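Putative oxidoreductase (Jannaschia sp., PDB 3C24) is a putative oxidoreductase that probably binds a dinucleotide cofactor such as NADP and transfers hydride to or from a substrate that remains unidentified. Local coordinates at residues A[104-109]-A[275-280]; A[151-156]-A[185-190]; A[75-80]-A[99-104]. One frame throughout, in Å; residues are numbered along the deposited sequence.

Contact 1: residues A[104-109]-A[275-280]; sequences APYAGV and KVKQAA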
ATOM      1  N   ALA A 104       5.006 -22.097 -13.839  1.00 21.63           N
ATOM      2  CA  ALA A 104       5.160 -23.380 -14.578  1.00 20.43           C
ATOM      3  C   ALA A 104       6.528 -24.024 -14.345  1.00 19.18           C
ATOM      4  O   ALA A 104       6.633 -25.207 -14.067  1.00 17.75           O
ATOM      5  CB  ALA A 104       4.863 -23.193 -16.092  1.00 22.04           C
ATOM      6  N   PRO A 105       7.607 -23.247 -14.429  1.00 20.17           N
ATOM      7  CA  PRO A 105       8.948 -23.741 -14.159  1.00 19.53           C
ATOM      8  C   PRO A 105       9.038 -24.406 -12.800  1.00 20.02           C
ATOM      9  O   PRO A 105       9.536 -25.528 -12.679  1.00 20.05           O
ATOM     10  CB  PRO A 105       9.752 -22.445 -14.186  1.00 20.85           C
ATOM     11  CG  PRO A 105       9.101 -21.736 -15.253  1.00 21.06           C
ATOM     12  CD  PRO A 105       7.672 -21.872 -14.936  1.00 19.68           C
ATOM     13  N   TYR A 106       8.560 -23.723 -11.778  1.00 18.88           N
ATOM     14  CA  TYR A 106       8.699 -24.252 -10.391  1.00 19.47           C
ATOM     15  C   TYR A 106       7.750 -25.413 -10.152  1.00 19.55           C
ATOM     16  O   TYR A 106       8.017 -26.292  -9.323  1.00 21.74           O
ATOM     17  CB  TYR A 106       8.516 -23.141  -9.333  1.00 20.44           C
ATOM     18  CG  TYR A 106       9.020 -23.517  -7.974  1.00 17.35           C
ATOM     19  CD1 TYR A 106      10.331 -23.850  -7.785  1.00 18.71           C
ATOM     20  CD2 TYR A 106       8.167 -23.559  -6.876  1.00 19.26           C
ATOM     21  CE1 TYR A 106      10.802 -24.230  -6.542  1.00 21.29           C
ATOM     22  CE2 TYR A 106       8.619 -23.929  -5.654  1.00 22.31           C
ATOM     23  CZ  TYR A 106       9.947 -24.263  -5.485  1.00 24.33           C
ATOM     24  OH  TYR A 106      10.435 -24.604  -4.262  1.00 22.72           O
ATOM     25  N   ALA A 107       6.660 -25.429 -10.894  1.00 21.13           N
ATOM     26  CA  ALA A 107       5.680 -26.533 -10.791  1.00 18.62           C
ATOM     27  C   ALA A 107       6.254 -27.806 -11.338  1.00 21.64           C
ATOM     28  O   ALA A 107       5.771 -28.903 -11.054  1.00 21.72           O
ATOM     29  CB  ALA A 107       4.400 -26.216 -11.521  1.00 15.25           C
ATOM     30  N   GLY A 108       7.288 -27.639 -12.153  1.00 19.31           N
ATOM     31  CA  GLY A 108       7.989 -28.760 -12.741  1.00 22.92           C
ATOM     32  C   GLY A 108       7.385 -29.296 -14.025  1.00 22.65           C
ATOM     33  O   GLY A 108       7.627 -30.451 -14.396  1.00 23.76           O
ATOM     34  N   VAL A 109       6.682 -28.435 -14.736  1.00 20.14           N
ATOM     35  CA  VAL A 109       5.963 -28.850 -15.959  1.00 20.13           C
ATOM     36  C   VAL A 109       6.655 -28.485 -17.246  1.00 20.36           C
ATOM     37  O   VAL A 109       6.167 -28.820 -18.319  1.00 22.06           O
ATOM     38  CB  VAL A 109       4.490 -28.331 -15.959  1.00 23.41           C
ATOM     39  CG1 VAL A 109       3.782 -28.816 -14.699  1.00 27.03           C
ATOM     40  CG2 VAL A 109       4.394 -26.830 -16.026  1.00 21.29           C
ATOM     41  N   LYS A 275       5.002 -25.177   0.022  1.00 20.45           N
ATOM     42  CA  LYS A 275       3.706 -24.552  -0.185  1.00 20.32           C
ATOM     43  C   LYS A 275       3.717 -23.740  -1.481  1.00 18.03           C
ATOM     44  O   LYS A 275       2.743 -23.654  -2.210  1.00 19.51           O
ATOM     45  CB  LYS A 275       3.315 -23.617   0.971  1.00 23.70           C
ATOM     46  CG  LYS A 275       2.911 -24.332   2.259  1.00 33.10           C
ATOM     47  CD  LYS A 275       1.667 -25.193   2.086  1.00 35.78           C
ATOM     48  N   VAL A 276       4.861 -23.119  -1.742  1.00 18.74           N
ATOM     49  CA  VAL A 276       5.032 -22.317  -2.961  1.00 20.12           C
ATOM     50  C   VAL A 276       4.884 -23.234  -4.173  1.00 18.84           C
ATOM     51  O   VAL A 276       4.258 -22.853  -5.191  1.00 17.92           O
ATOM     52  CB  VAL A 276       6.376 -21.554  -2.959  1.00 17.94           C
ATOM     53  CG1 VAL A 276       6.678 -20.818  -4.308  1.00 16.48           C
ATOM     54  CG2 VAL A 276       6.416 -20.526  -1.789  1.00 17.23           C
ATOM     55  N   LYS A 277       5.465 -24.426  -4.086  1.00 18.38           N
ATOM     56  CA  LYS A 277       5.334 -25.392  -5.193  1.00 20.40           C
ATOM     57  C   LYS A 277       3.868 -25.804  -5.401  1.00 22.53           C
ATOM     58  O   LYS A 277       3.409 -25.976  -6.523  1.00 20.88           O
ATOM     59  CB  LYS A 277       6.191 -26.633  -4.986  1.00 21.23           C
ATOM     60  CG  LYS A 277       6.218 -27.479  -6.246  1.00 22.63           C
ATOM     61  CD  LYS A 277       7.193 -28.592  -6.210  1.00 27.60           C
ATOM     62  CE  LYS A 277       7.116 -29.347  -7.561  1.00 30.21           C
ATOM     63  NZ  LYS A 277       7.439 -30.773  -7.411  1.00 38.60           N
ATOM     64  N   GLN A 278       3.125 -25.944  -4.316  1.00 22.78           N
ATOM     65  CA  GLN A 278       1.693 -26.251  -4.441  1.00 22.97           C
ATOM     66  C   GLN A 278       0.940 -25.130  -5.144  1.00 21.37           C
ATOM     67  O   GLN A 278       0.071 -25.402  -5.966  1.00 24.26           O
ATOM     68  CB  GLN A 278       1.055 -26.524  -3.073  1.00 24.43           C
ATOM     69  CG  GLN A 278       1.560 -27.790  -2.487  1.00 21.19           C
ATOM     70  CD  GLN A 278       1.128 -27.975  -1.034  1.00 34.64           C
ATOM     71  OE1 GLN A 278       0.357 -27.205  -0.519  1.00 34.80           O
ATOM     72  NE2 GLN A 278       1.643 -29.001  -0.382  1.00 44.50           N
ATOM     73  N   ALA A 279       1.286 -23.886  -4.820  1.00 20.54           N
ATOM     74  CA  ALA A 279       0.657 -22.709  -5.447  1.00 20.09           C
ATOM     75  C   ALA A 279       1.000 -22.689  -6.942  1.00 22.36           C
ATOM     76  O   ALA A 279       0.147 -22.441  -7.810  1.00 22.14           O
ATOM     77  CB  ALA A 279       1.098 -21.443  -4.786  1.00 20.72           C
ATOM     78  N   ALA A 280       2.255 -22.997  -7.243  1.00 21.46           N
ATOM     79  CA  ALA A 280       2.740 -23.008  -8.631  1.00 20.99           C
ATOM     80  C   ALA A 280       1.970 -24.056  -9.460  1.00 21.60           C
ATOM     81  O   ALA A 280       1.543 -23.815 -10.583  1.00 22.78           O
ATOM     82  CB  ALA A 280       4.272 -23.249  -8.672  1.00 19.30           C
TER
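Val276 and Tyr106 meet where a methyl comes up obliquely to an aromatic ring: CG1 of Val276 lies 3.9 Å from Tyr106 CE2. Ala188 of helix 184-217 packs on both partners. The next residue, Lys277, offers its main chain to the same tyrosine. Lys277 N sits at the edge of the ring, near its plane, 3.6 Å from Tyr106 CE2, and Lys277 CB presses on the same corner. The ring can get there because its CG stands anti to the backbone N of Tyr106 (chi1 -164°), which carries it from the short helix toward the C-terminal one. Its hydroxyl reaches further, to a hydrogen bond with Glu185.

Here two parts of the fold come together. Helix 103-107 follows strand 96-99 of the Rossmann-like region, which by its family probably binds NAD(P), and helix 273-284 closes the chain, so the contact is a worked example of a terminal helix seated on a Rossmann-like domain. Helix 103-107 ends in a Schellman motif: Gly108, at phi 86°, gives its N to Pro105 O (3.1 Å), and Val109 N bonds to Ala104 O (3.3 Å). Past this end the extended chain of Lys277 runs alongside, its CE 3.6 Å from Tyr106 O and also close to Ala107 O. The lysine's charge would probably be welcome beside these helix-end carbonyls, although NZ itself makes a long, weak ion pair with Glu281.

A turn later, Ala280 points its methyl at the short helix. Ala280 CB is 4.1 Å from Ala107 CB, and Ala107 CB in turn lies 3.8 Å from Ala280 O. With alanine on both sides the backbones draw in until the CA atoms of Ala107 and Ala280 are 5.1 Å apart.

Contact 2: residues A[151-156]-A[185-190]; sequences VCALMQ and EQLAIL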
ATOM      1  N   VAL A 151      13.254  -8.941 -11.778  1.00 15.31           N
ATOM      2  CA  VAL A 151      13.967 -10.117 -11.243  0.50 14.69           C
ATOM      3  C   VAL A 151      14.085 -11.182 -12.319  1.00 15.55           C
ATOM      4  O   VAL A 151      13.139 -11.410 -13.097  1.00 16.67           O
ATOM      5  CB  VAL A 151      13.286 -10.711  -9.974  0.50 14.75           C
ATOM      6  CG1 VAL A 151      13.403  -9.736  -8.795  0.50 14.43           C
ATOM      7  CG2 VAL A 151      11.827 -11.119 -10.274  0.50 14.78           C
ATOM      8  N   CYS A 152      15.254 -11.806 -12.390  1.00 18.26           N
ATOM      9  CA  CYS A 152      15.529 -12.816 -13.402  1.00 17.04           C
ATOM     10  C   CYS A 152      16.298 -13.979 -12.851  1.00 16.73           C
ATOM     11  O   CYS A 152      17.117 -13.831 -11.951  1.00 15.75           O
ATOM     12  CB  CYS A 152      16.401 -12.216 -14.514  1.00 14.70           C
ATOM     13  SG  CYS A 152      15.761 -10.747 -15.377  1.00 18.76           S
ATOM     14  N   ALA A 153      16.055 -15.139 -13.456  1.00 14.83           N
ATOM     15  CA  ALA A 153      16.761 -16.349 -13.132  1.00 16.84           C
ATOM     16  C   ALA A 153      17.125 -17.158 -14.345  1.00 14.47           C
ATOM     17  O   ALA A 153      16.333 -17.319 -15.283  1.00 15.99           O
ATOM     18  CB  ALA A 153      15.898 -17.229 -12.242  1.00 14.32           C
ATOM     19  N   LEU A 154      18.351 -17.649 -14.340  1.00 16.47           N
ATOM     20  CA  LEU A 154      18.794 -18.620 -15.319  1.00 17.50           C
ATOM     21  C   LEU A 154      18.409 -19.980 -14.764  1.00 16.85           C
ATOM     22  O   LEU A 154      18.994 -20.488 -13.786  1.00 17.29           O
ATOM     23  CB  LEU A 154      20.299 -18.542 -15.565  1.00 16.77           C
ATOM     24  CG  LEU A 154      20.864 -19.464 -16.632  1.00 17.66           C
ATOM     25  CD1 LEU A 154      20.243 -19.193 -18.068  1.00 14.02           C
ATOM     26  CD2 LEU A 154      22.402 -19.288 -16.655  1.00 15.82           C
HETATM   27  N   MSE A 155      17.364 -20.568 -15.343  1.00 15.62           N
HETATM   28  CA  MSE A 155      16.862 -21.865 -14.855  1.00 15.37           C
HETATM   29  C   MSE A 155      17.772 -22.983 -15.299  1.00 16.67           C
HETATM   30  O   MSE A 155      18.027 -23.934 -14.576  1.00 17.21           O
HETATM   31  CB  MSE A 155      15.425 -22.119 -15.327  1.00 14.61           C
HETATM   32  CG  MSE A 155      14.920 -23.490 -14.999  1.00 19.34           C
HETATM   33 SE   MSE A 155      13.097 -23.604 -15.642  0.75 21.44          SE
HETATM   34  CE  MSE A 155      12.782 -25.466 -15.317  1.00 26.92           C
ATOM     35  N   GLN A 156      18.182 -22.900 -16.548  1.00 15.74           N
ATOM     36  CA  GLN A 156      19.129 -23.859 -17.077  1.00 16.62           C
ATOM     37  C   GLN A 156      19.805 -23.277 -18.298  1.00 17.85           C
ATOM     38  O   GLN A 156      19.266 -22.425 -19.009  1.00 14.71           O
ATOM     39  CB  GLN A 156      18.448 -25.197 -17.393  1.00 18.32           C
ATOM     40  CG  GLN A 156      17.639 -25.214 -18.580  1.00 23.54           C
ATOM     41  CD  GLN A 156      17.239 -26.621 -19.001  1.00 28.65           C
ATOM     42  OE1 GLN A 156      16.618 -27.337 -18.235  1.00 25.01           O
ATOM     43  NE2 GLN A 156      17.501 -26.969 -20.267  1.00 21.88           N
ATOM     44  N   GLU A 185      14.179 -21.123  -7.700  1.00 16.68           N
ATOM     45  CA  GLU A 185      13.388 -21.260  -6.466  1.00 18.29           C
ATOM     46  C   GLU A 185      13.148 -19.933  -5.735  1.00 17.36           C
ATOM     47  O   GLU A 185      12.052 -19.652  -5.228  1.00 18.12           O
ATOM     48  CB  GLU A 185      14.021 -22.283  -5.536  1.00 20.17           C
ATOM     49  CG  GLU A 185      13.181 -22.494  -4.286  1.00 21.58           C
ATOM     50  CD  GLU A 185      13.647 -23.689  -3.469  1.00 26.23           C
ATOM     51  OE1 GLU A 185      14.585 -23.525  -2.650  1.00 24.76           O
ATOM     52  OE2 GLU A 185      13.061 -24.785  -3.668  1.00 21.30           O
ATOM     53  N   GLN A 186      14.192 -19.108  -5.706  1.00 17.59           N
ATOM     54  CA  GLN A 186      14.078 -17.788  -5.119  1.00 17.30           C
ATOM     55  C   GLN A 186      13.037 -16.954  -5.868  1.00 15.26           C
ATOM     56  O   GLN A 186      12.200 -16.264  -5.246  1.00 16.18           O
ATOM     57  CB  GLN A 186      15.427 -17.082  -5.083  1.00 15.16           C
ATOM     58  CG  GLN A 186      16.376 -17.627  -4.004  1.00 17.78           C
ATOM     59  CD  GLN A 186      17.747 -17.031  -4.091  1.00 19.31           C
ATOM     60  OE1 GLN A 186      18.195 -16.673  -5.175  1.00 18.93           O
ATOM     61  NE2 GLN A 186      18.445 -16.940  -2.946  1.00 18.24           N
ATOM     62  N   LEU A 187      13.020 -17.041  -7.211  1.00 17.99           N
ATOM     63  CA  LEU A 187      12.051 -16.261  -7.981  1.00 17.22           C
ATOM     64  C   LEU A 187      10.640 -16.734  -7.661  1.00 17.88           C
ATOM     65  O   LEU A 187       9.725 -15.926  -7.503  1.00 19.26           O
ATOM     66  CB  LEU A 187      12.286 -16.388  -9.473  1.00 18.04           C
ATOM     67  CG  LEU A 187      12.006 -15.116 -10.277  1.00 25.42           C
ATOM     68  CD1 LEU A 187      12.501 -15.339 -11.696  1.00 25.75           C
ATOM     69  CD2 LEU A 187      10.577 -14.648 -10.286  1.00 24.98           C
ATOM     70  N   ALA A 188      10.484 -18.056  -7.487  1.00 16.79           N
ATOM     71  CA  ALA A 188       9.180 -18.666  -7.146  1.00 16.74           C
ATOM     72  C   ALA A 188       8.706 -18.197  -5.763  1.00 15.78           C
ATOM     73  O   ALA A 188       7.538 -17.915  -5.555  1.00 16.46           O
ATOM     74  CB  ALA A 188       9.230 -20.192  -7.205  1.00 15.49           C
ATOM     75  N   ILE A 189       9.647 -18.069  -4.839  1.00 17.71           N
ATOM     76  CA  ILE A 189       9.344 -17.539  -3.479  1.00 17.44           C
ATOM     77  C   ILE A 189       8.808 -16.125  -3.555  1.00 16.89           C
ATOM     78  O   ILE A 189       7.925 -15.713  -2.791  1.00 16.21           O
ATOM     79  CB  ILE A 189      10.585 -17.658  -2.529  1.00 16.93           C
ATOM     80  CG1 ILE A 189      10.894 -19.143  -2.258  1.00 18.57           C
ATOM     81  CG2 ILE A 189      10.359 -16.875  -1.198  1.00 14.21           C
ATOM     82  CD1 ILE A 189      12.245 -19.415  -1.547  1.00 16.76           C
ATOM     83  N   LEU A 190       9.364 -15.370  -4.495  1.00 16.97           N
ATOM     84  CA  LEU A 190       8.919 -13.982  -4.712  1.00 17.82           C
ATOM     85  C   LEU A 190       7.531 -13.994  -5.358  1.00 18.54           C
ATOM     86  O   LEU A 190       6.633 -13.258  -4.947  1.00 17.21           O
ATOM     87  CB  LEU A 190       9.924 -13.192  -5.522  1.00 18.76           C
ATOM     88  CG  LEU A 190      11.265 -12.871  -4.865  1.00 14.11           C
ATOM     89  CD1 LEU A 190      12.189 -12.128  -5.854  1.00 16.76           C
ATOM     90  CD2 LEU A 190      11.088 -12.034  -3.598  1.00 14.89           C
TER
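Leu187 projects from helix 184-217 into Val151 (in the conformer described, one of two modelled) and Ala153 of strand 148-156, an example of a helix laid on a sheet face in an alpha/beta fold. The segment axes approach to 8.5 Å and their directions differ by 143°, so helix and strand run roughly against each other. Alternation along the strand selects what the helix sees: Val151 and Ala153 turn toward it, whereas Cys152 turns away, to Phe119 and Thr179 on the neighbouring strands.

The leucine begins with a CB aimed at the strand. Its first torsion, -144°, lies away from a staggered position and sets Leu187 CG 4.0 Å from Val151 CG2. There the chain forks. Leu187 CD2 continues to the valine, 3.7 Å from Val151 CG2. Leu187 CD1 goes the other way, 3.9 Å from Ala153 CB, and it also nears the backbone N of that residue. One side chain thus straddles two consecutive inward-facing strand positions, with Ile120 of the adjacent strand packed against it too. An alanine here would lack both methyl branches and would probably leave a gap beneath Val151 and Ala153, with the helix less firmly fixed on the sheet.

Beyond Ala153 the strand carries a classic beta bulge, where Met155 (selenomethionine) and Gln156 both face Tyr118. At the other end the dimer takes part, since Phe227 of the second subunit packs on Val151 and Leu190. The valine branch that Leu187 does not touch meets the helix one turn on, with Val151 CG1 4.0 Å from Leu190 CD1.

Contact 3: residues A[75-80]-A[99-104]; sequences LPDNII and ILDAAA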
ATOM      1  N   LEU A  75       2.251 -15.937 -22.900  1.00 21.54           N
ATOM      2  CA  LEU A  75       0.989 -16.642 -22.793  1.00 22.09           C
ATOM      3  C   LEU A  75       0.609 -16.884 -21.346  1.00 24.17           C
ATOM      4  O   LEU A  75       1.476 -16.867 -20.479  1.00 22.76           O
ATOM      5  CB  LEU A  75       1.108 -17.979 -23.484  1.00 24.58           C
ATOM      6  CG  LEU A  75       1.437 -17.840 -24.977  1.00 29.03           C
ATOM      7  CD1 LEU A  75       1.941 -19.149 -25.499  1.00 37.16           C
ATOM      8  CD2 LEU A  75       0.229 -17.329 -25.736  1.00 25.20           C
ATOM      9  N   PRO A  76      -0.688 -17.137 -21.082  1.00 22.97           N
ATOM     10  CA  PRO A  76      -1.087 -17.348 -19.679  1.00 23.09           C
ATOM     11  C   PRO A  76      -0.528 -18.621 -19.101  1.00 22.99           C
ATOM     12  O   PRO A  76      -0.290 -19.588 -19.791  1.00 19.42           O
ATOM     13  CB  PRO A  76      -2.628 -17.353 -19.712  1.00 24.76           C
ATOM     14  CG  PRO A  76      -3.038 -16.995 -21.041  1.00 24.88           C
ATOM     15  CD  PRO A  76      -1.837 -17.069 -21.998  1.00 25.14           C
ATOM     16  N   ASP A  77      -0.253 -18.557 -17.803  1.00 23.42           N
ATOM     17  CA  ASP A  77       0.388 -19.680 -17.098  1.00 25.75           C
ATOM     18  C   ASP A  77      -0.295 -21.002 -17.290  1.00 23.20           C
ATOM     19  O   ASP A  77       0.357 -22.027 -17.343  1.00 22.94           O
ATOM     20  CB  ASP A  77       0.510 -19.395 -15.599  1.00 26.34           C
ATOM     21  CG  ASP A  77       1.464 -18.280 -15.310  1.00 34.44           C
ATOM     22  OD1 ASP A  77       2.510 -18.185 -16.007  1.00 40.70           O
ATOM     23  OD2 ASP A  77       1.162 -17.501 -14.376  1.00 42.54           O
ATOM     24  N   ASN A  78      -1.614 -20.975 -17.472  1.00 24.84           N
ATOM     25  CA  ASN A  78      -2.373 -22.233 -17.594  1.00 25.22           C
ATOM     26  C   ASN A  78      -2.253 -22.930 -18.950  1.00 24.69           C
ATOM     27  O   ASN A  78      -2.815 -24.017 -19.172  1.00 26.27           O
ATOM     28  CB  ASN A  78      -3.852 -22.049 -17.209  1.00 24.87           C
ATOM     29  CG  ASN A  78      -4.649 -21.300 -18.246  1.00 29.60           C
ATOM     30  OD1 ASN A  78      -4.125 -20.504 -19.017  1.00 31.09           O
ATOM     31  ND2 ASN A  78      -5.946 -21.544 -18.255  1.00 43.19           N
ATOM     32  N   ILE A  79      -1.518 -22.335 -19.877  1.00 24.46           N
ATOM     33  CA  ILE A  79      -1.298 -23.041 -21.133  1.00 23.08           C
ATOM     34  C   ILE A  79       0.207 -23.138 -21.425  1.00 21.13           C
ATOM     35  O   ILE A  79       0.612 -23.682 -22.441  1.00 20.68           O
ATOM     36  CB  ILE A  79      -2.051 -22.426 -22.330  1.00 22.96           C
ATOM     37  CG1 ILE A  79      -1.497 -21.070 -22.726  1.00 25.05           C
ATOM     38  CG2 ILE A  79      -3.561 -22.287 -22.020  1.00 25.95           C
ATOM     39  CD1 ILE A  79      -2.010 -20.635 -24.063  1.00 21.90           C
ATOM     40  N   ILE A  80       1.021 -22.609 -20.527  1.00 19.29           N
ATOM     41  CA  ILE A  80       2.486 -22.632 -20.754  1.00 19.67           C
ATOM     42  C   ILE A  80       3.003 -24.054 -20.971  1.00 20.19           C
ATOM     43  O   ILE A  80       3.863 -24.318 -21.845  1.00 18.68           O
ATOM     44  CB  ILE A  80       3.257 -21.895 -19.625  1.00 20.68           C
ATOM     45  CG1 ILE A  80       3.114 -20.383 -19.760  1.00 24.34           C
ATOM     46  CG2 ILE A  80       4.759 -22.237 -19.683  1.00 21.39           C
ATOM     47  CD1 ILE A  80       3.780 -19.802 -20.995  1.00 24.39           C
ATOM     48  N   ILE A  99      10.519 -17.449 -20.184  1.00 15.44           N
ATOM     49  CA  ILE A  99       9.244 -17.543 -19.445  0.50 15.49           C
ATOM     50  C   ILE A  99       9.107 -16.323 -18.545  1.00 15.49           C
ATOM     51  O   ILE A  99      10.057 -15.871 -17.917  1.00 16.09           O
ATOM     52  CB  ILE A  99       9.083 -18.873 -18.632  0.50 17.40           C
ATOM     53  CG1 ILE A  99       9.628 -20.113 -19.362  0.50 21.36           C
ATOM     54  CG2 ILE A  99       7.629 -19.105 -18.294  0.50 18.95           C
ATOM     55  CD1 ILE A  99      11.072 -20.527 -18.958  0.50 11.39           C
ATOM     56  N   LEU A 100       7.894 -15.795 -18.502  1.00 17.94           N
ATOM     57  CA  LEU A 100       7.626 -14.535 -17.824  1.00 18.88           C
ATOM     58  C   LEU A 100       7.051 -14.682 -16.421  1.00 17.34           C
ATOM     59  O   LEU A 100       6.516 -13.709 -15.855  1.00 18.41           O
ATOM     60  CB  LEU A 100       6.668 -13.705 -18.702  1.00 17.52           C
ATOM     61  CG  LEU A 100       7.101 -13.460 -20.163  1.00 20.09           C
ATOM     62  CD1 LEU A 100       6.144 -12.510 -20.959  1.00 22.85           C
ATOM     63  CD2 LEU A 100       8.540 -12.947 -20.192  1.00 21.22           C
ATOM     64  N   ASP A 101       7.090 -15.895 -15.896  1.00 18.86           N
ATOM     65  CA  ASP A 101       6.553 -16.218 -14.590  1.00 19.87           C
ATOM     66  C   ASP A 101       7.147 -17.534 -14.130  1.00 18.84           C
ATOM     67  O   ASP A 101       7.302 -18.465 -14.912  1.00 20.08           O
ATOM     68  CB  ASP A 101       5.024 -16.310 -14.661  1.00 22.26           C
ATOM     69  CG  ASP A 101       4.373 -16.328 -13.280  1.00 28.75           C
ATOM     70  OD1 ASP A 101       4.547 -17.291 -12.489  1.00 29.10           O
ATOM     71  OD2 ASP A 101       3.644 -15.371 -12.981  1.00 48.81           O
ATOM     72  N   ALA A 102       7.526 -17.584 -12.863  1.00 18.10           N
ATOM     73  CA  ALA A 102       8.126 -18.789 -12.302  1.00 16.05           C
ATOM     74  C   ALA A 102       7.166 -19.941 -12.039  1.00 18.35           C
ATOM     75  O   ALA A 102       7.621 -21.011 -11.664  1.00 17.27           O
ATOM     76  CB  ALA A 102       8.861 -18.477 -10.956  1.00 16.04           C
ATOM     77  N   ALA A 103       5.855 -19.706 -12.161  1.00 19.22           N
ATOM     78  CA  ALA A 103       4.895 -20.745 -11.802  1.00 20.45           C
ATOM     79  C   ALA A 103       5.086 -22.090 -12.514  1.00 20.60           C
ATOM     80  O   ALA A 103       5.301 -23.111 -11.871  1.00 19.73           O
ATOM     81  CB  ALA A 103       3.417 -20.213 -11.987  1.00 21.80           C
ATOM     82  N   ALA A 104       5.006 -22.097 -13.839  1.00 21.63           N
ATOM     83  CA  ALA A 104       5.160 -23.380 -14.578  1.00 20.43           C
ATOM     84  C   ALA A 104       6.528 -24.024 -14.345  1.00 19.18           C
ATOM     85  O   ALA A 104       6.633 -25.207 -14.067  1.00 17.75           O
ATOM     86  CB  ALA A 104       4.863 -23.193 -16.092  1.00 22.04           C
TER
HETATM   87  O   HOH W   1       4.866 -19.847 -15.630  1.00 25.48           O
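Asp77 and Asp101 bring two carboxylates together: Asp77 OD2 stands 3.6 Å from Asp101 OD2. The side chains cross at about a right angle and their carboxylate planes are turned 69° apart, so the groups do not lie flat on each other. The other oxygen, Asp77 OD1, rests 3.4 Å from the CB of Asp101. Beside this pair the contact is apolar, with CG2 of Ile80 3.7 Å from Ala104 CB.

A water molecule joins the two segments. It donates to Asp77 OD1 (2.9 Å) and to Asp101 O, and accepts from Ala104 N, so one water serves a carboxylate, a carbonyl and an amide. With CG anti to its backbone N (chi1 -167°), Asp101 turns its carboxylate to Ala103 N, which gives Asp101 OD1 a capping bond of 2.8 Å, fairly straight at 156°, received on the lone pair that points away from OD2. Further out, Ile283 of the C-terminal helix lies on Asp77 and Ala103, while Glu191 accepts from Ala102 N and places a further negative charge near Asp101 OD1.

The site is a loop-to-helix junction after strand 96-99 of the Rossmann-like domain, facing the start of helix 77-87. Acids this close would probably repel one another if both are ionised, a cost that the capping amide, the water and the amino ends of the two helices may lower.

Overall arrangement
Helix 103-107 is common to contacts 1 and 3, which share Ala104: one joins it to the C-terminal helix 273-284, the other to helix 77-87 within the Rossmann-like domain. Contact 2 lies on strand 148-156 and the long helix 184-217, yet it meets contact 1 through the bond from Tyr106 to Glu185 and contact 3 through Ala102 packing on Ala188. Contacts 2 and 3 are buried, whereas contact 1 is only partly so, with a lysine along its exposed side. Their chemistry differs accordingly: purely apolar in contact 2, charged and water-bridged beside an apolar patch in contact 3, mixed in contact 1. The second subunit reaches contacts 1 and 2 but not 3.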